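Local coordinates for RagB/SusD domain protein (PDB 5J5U) that probably binds chitin or its fragments at the cell surface, as a SusD-like component of a chitin utilization locus, at residues D145-F150 and M194-V199. Numbering follows the deposited sequence.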
loop_
_atom_site.group_PDB
_atom_site.type_symbol
_atom_site.label_atom_id
_atom_site.label_comp_id
_atom_site.label_asym_id
_atom_site.label_seq_id
_atom_site.Cartn_x
_atom_site.Cartn_y
_atom_site.Cartn_z
ATOM N N ASP A 145 13.968 12.303 10.047
ATOM C CA ASP A 145 14.600 13.194 9.076
ATOM C C ASP A 145 14.182 12.819 7.651
ATOM O O ASP A 145 14.013 13.694 6.803
ATOM C CB ASP A 145 16.140 13.177 9.224
ATOM C CG ASP A 145 16.596 13.626 10.611
ATOM O OD1 ASP A 145 15.928 14.500 11.178
ATOM O OD2 ASP A 145 17.605 13.124 11.138
ATOM N N ILE A 146 14.021 11.526 7.384
ATOM C CA ILE A 146 13.621 11.081 6.055
ATOM C C ILE A 146 12.270 11.692 5.757
ATOM O O ILE A 146 12.033 12.215 4.676
ATOM C CB ILE A 146 13.538 9.529 5.924
ATOM C CG1 ILE A 146 14.912 8.866 6.126
ATOM C CG2 ILE A 146 12.985 9.130 4.569
ATOM C CD1 ILE A 146 14.918 7.346 5.905
ATOM N N TYR A 147 11.393 11.646 6.740
ATOM C CA TYR A 147 10.059 12.208 6.595
ATOM C C TYR A 147 10.024 13.749 6.449
ATOM O O TYR A 147 9.219 14.269 5.656
ATOM C CB TYR A 147 9.191 11.765 7.773
ATOM C CG TYR A 147 8.331 10.580 7.426
ATOM C CD1 TYR A 147 8.881 9.295 7.283
ATOM C CD2 TYR A 147 6.971 10.744 7.193
ATOM C CE1 TYR A 147 8.079 8.207 6.962
ATOM C CE2 TYR A 147 6.173 9.675 6.865
ATOM C CZ TYR A 147 6.724 8.412 6.750
ATOM O OH TYR A 147 5.887 7.387 6.404
ATOM N N ASN A 148 10.850 14.472 7.215
ATOM C CA ASN A 148 10.958 15.930 7.024
ATOM C C ASN A 148 11.445 16.234 5.606
ATOM O O ASN A 148 10.983 17.182 4.957
ATOM C CB ASN A 148 11.910 16.575 8.040
ATOM C CG ASN A 148 11.302 16.679 9.427
ATOM O OD1 ASN A 148 10.078 16.745 9.571
ATOM N ND2 ASN A 148 12.151 16.679 10.458
ATOM N N SER A 149 12.386 15.431 5.128
ATOM C CA SER A 149 12.900 15.592 3.771
ATOM C C SER A 149 11.789 15.287 2.719
ATOM O O SER A 149 11.652 16.002 1.703
ATOM C CB SER A 149 14.147 14.723 3.593
ATOM O OG SER A 149 14.530 14.602 2.245
ATOM N N PHE A 150 10.957 14.280 2.991
ATOM C CA PHE A 150 9.772 14.007 2.149
ATOM C C PHE A 150 8.865 15.239 2.046
ATOM O O PHE A 150 8.463 15.652 0.949
ATOM C CB PHE A 150 8.929 12.845 2.706
ATOM C CG PHE A 150 9.539 11.473 2.536
ATOM C CD1 PHE A 150 10.566 11.247 1.638
ATOM C CD2 PHE A 150 9.060 10.401 3.283
ATOM C CE1 PHE A 150 11.107 9.993 1.492
ATOM C CE2 PHE A 150 9.612 9.136 3.144
ATOM C CZ PHE A 150 10.617 8.928 2.244
ATOM N N MET A 194 -0.621 11.854 7.693
ATOM C CA MET A 194 -1.401 10.988 8.573
ATOM C C MET A 194 -0.508 9.918 9.180
ATOM O O MET A 194 -0.705 9.523 10.339
ATOM C CB MET A 194 -2.586 10.368 7.833
ATOM C CG MET A 194 -3.648 11.415 7.426
ATOM S SD MET A 194 -4.219 12.546 8.740
ATOM C CE MET A 194 -3.095 13.875 8.544
ATOM N N ARG A 195 0.504 9.479 8.435
ATOM C CA ARG A 195 1.303 8.378 8.961
ATOM C C ARG A 195 2.064 8.794 10.241
ATOM O O ARG A 195 2.348 7.952 11.082
ATOM C CB ARG A 195 2.264 7.833 7.897
ATOM C CG ARG A 195 2.823 6.464 8.267
ATOM C CD ARG A 195 2.909 5.563 7.045
ATOM N NE ARG A 195 1.588 5.240 6.508
ATOM C CZ ARG A 195 1.365 4.969 5.232
ATOM N NH1 ARG A 195 2.382 4.967 4.383
ATOM N NH2 ARG A 195 0.135 4.690 4.803
ATOM N N ILE A 196 2.391 10.074 10.393
ATOM C CA ILE A 196 3.044 10.526 11.626
ATOM C C ILE A 196 2.113 11.190 12.638
ATOM O O ILE A 196 2.568 11.968 13.471
ATOM C CB ILE A 196 4.208 11.498 11.341
ATOM C CG1 ILE A 196 3.704 12.720 10.571
ATOM C CG2 ILE A 196 5.327 10.775 10.602
ATOM C CD1 ILE A 196 4.748 13.784 10.376
ATOM N N SER A 197 0.826 10.853 12.594
ATOM C CA SER A 197 -0.157 11.468 13.485
ATOM C C SER A 197 0.110 11.090 14.938
ATOM O O SER A 197 -0.106 11.897 15.837
ATOM C CB SER A 197 -1.583 11.050 13.101
ATOM O OG SER A 197 -1.759 9.655 13.281
ATOM N N GLU A 198 0.597 9.870 15.160
ATOM C CA GLU A 198 0.811 9.378 16.510
ATOM C C GLU A 198 2.133 9.856 17.086
ATOM O O GLU A 198 2.244 10.099 18.298
ATOM C CB GLU A 198 0.745 7.849 16.550
ATOM C CG GLU A 198 -0.545 7.290 15.999
ATOM C CD GLU A 198 -1.777 8.052 16.492
ATOM O OE1 GLU A 198 -2.243 7.813 17.632
ATOM O OE2 GLU A 198 -2.292 8.898 15.724
ATOM N N VAL A 199 3.148 9.984 16.246
ATOM C CA VAL A 199 4.445 10.318 16.798
ATOM C C VAL A 199 4.683 11.826 16.842
ATOM O O VAL A 199 5.304 12.330 17.764
ATOM C CB VAL A 199 5.591 9.635 16.006
ATOM C CG1 VAL A 199 5.552 10.024 14.507
ATOM C CG2 VAL A 199 6.939 9.975 16.651
#
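Tyr147 reaches from helix 143-160 to the C-terminal end of helix 178-195, where its ring and hydroxyl meet Ile196 and Arg195. The methyl CG2 of Ile196 approaches the ring obliquely, 3.8 Å from Tyr147 CD2 and 4.0 Å from Tyr147 CE2. It is turned this way because CG2 lies anti to the carbonyl carbon, while CG1 takes the place between backbone N and carbonyl carbon (chi1 59°). Beyond the ring, Tyr147 OH touches the aliphatic part of Arg195, 3.6 Å from Arg195 CD and 3.7 Å from Arg195 CG, the two side chains crossing at a slant. Bends at chi2 and chi3, in the same stretch of methylenes, carry the guanidinium away, its plane 72° from that of the phenol. Asp117 ties the two side chains together, one carboxylate oxygen, OD1, hydrogen-bonded to Tyr147 OH and the other, OD2, in a salt bridge with Arg195 NH1; Glu417 is a second acidic partner of NH1. A phenylalanine in place of Tyr147 would probably keep the packing on Ile196 but leave Asp117 OD1 without its phenol partner. Within helix 143-160, Phe150 CD2 sits 4.1 Å above the Tyr147 ring, over its centre. This buried contact joins two helices of the SusD-like fold just where helix 178-195 ends, with helix 98-119 supplying Asp117 and helix 201-214 packing against Ile196 through Ala204.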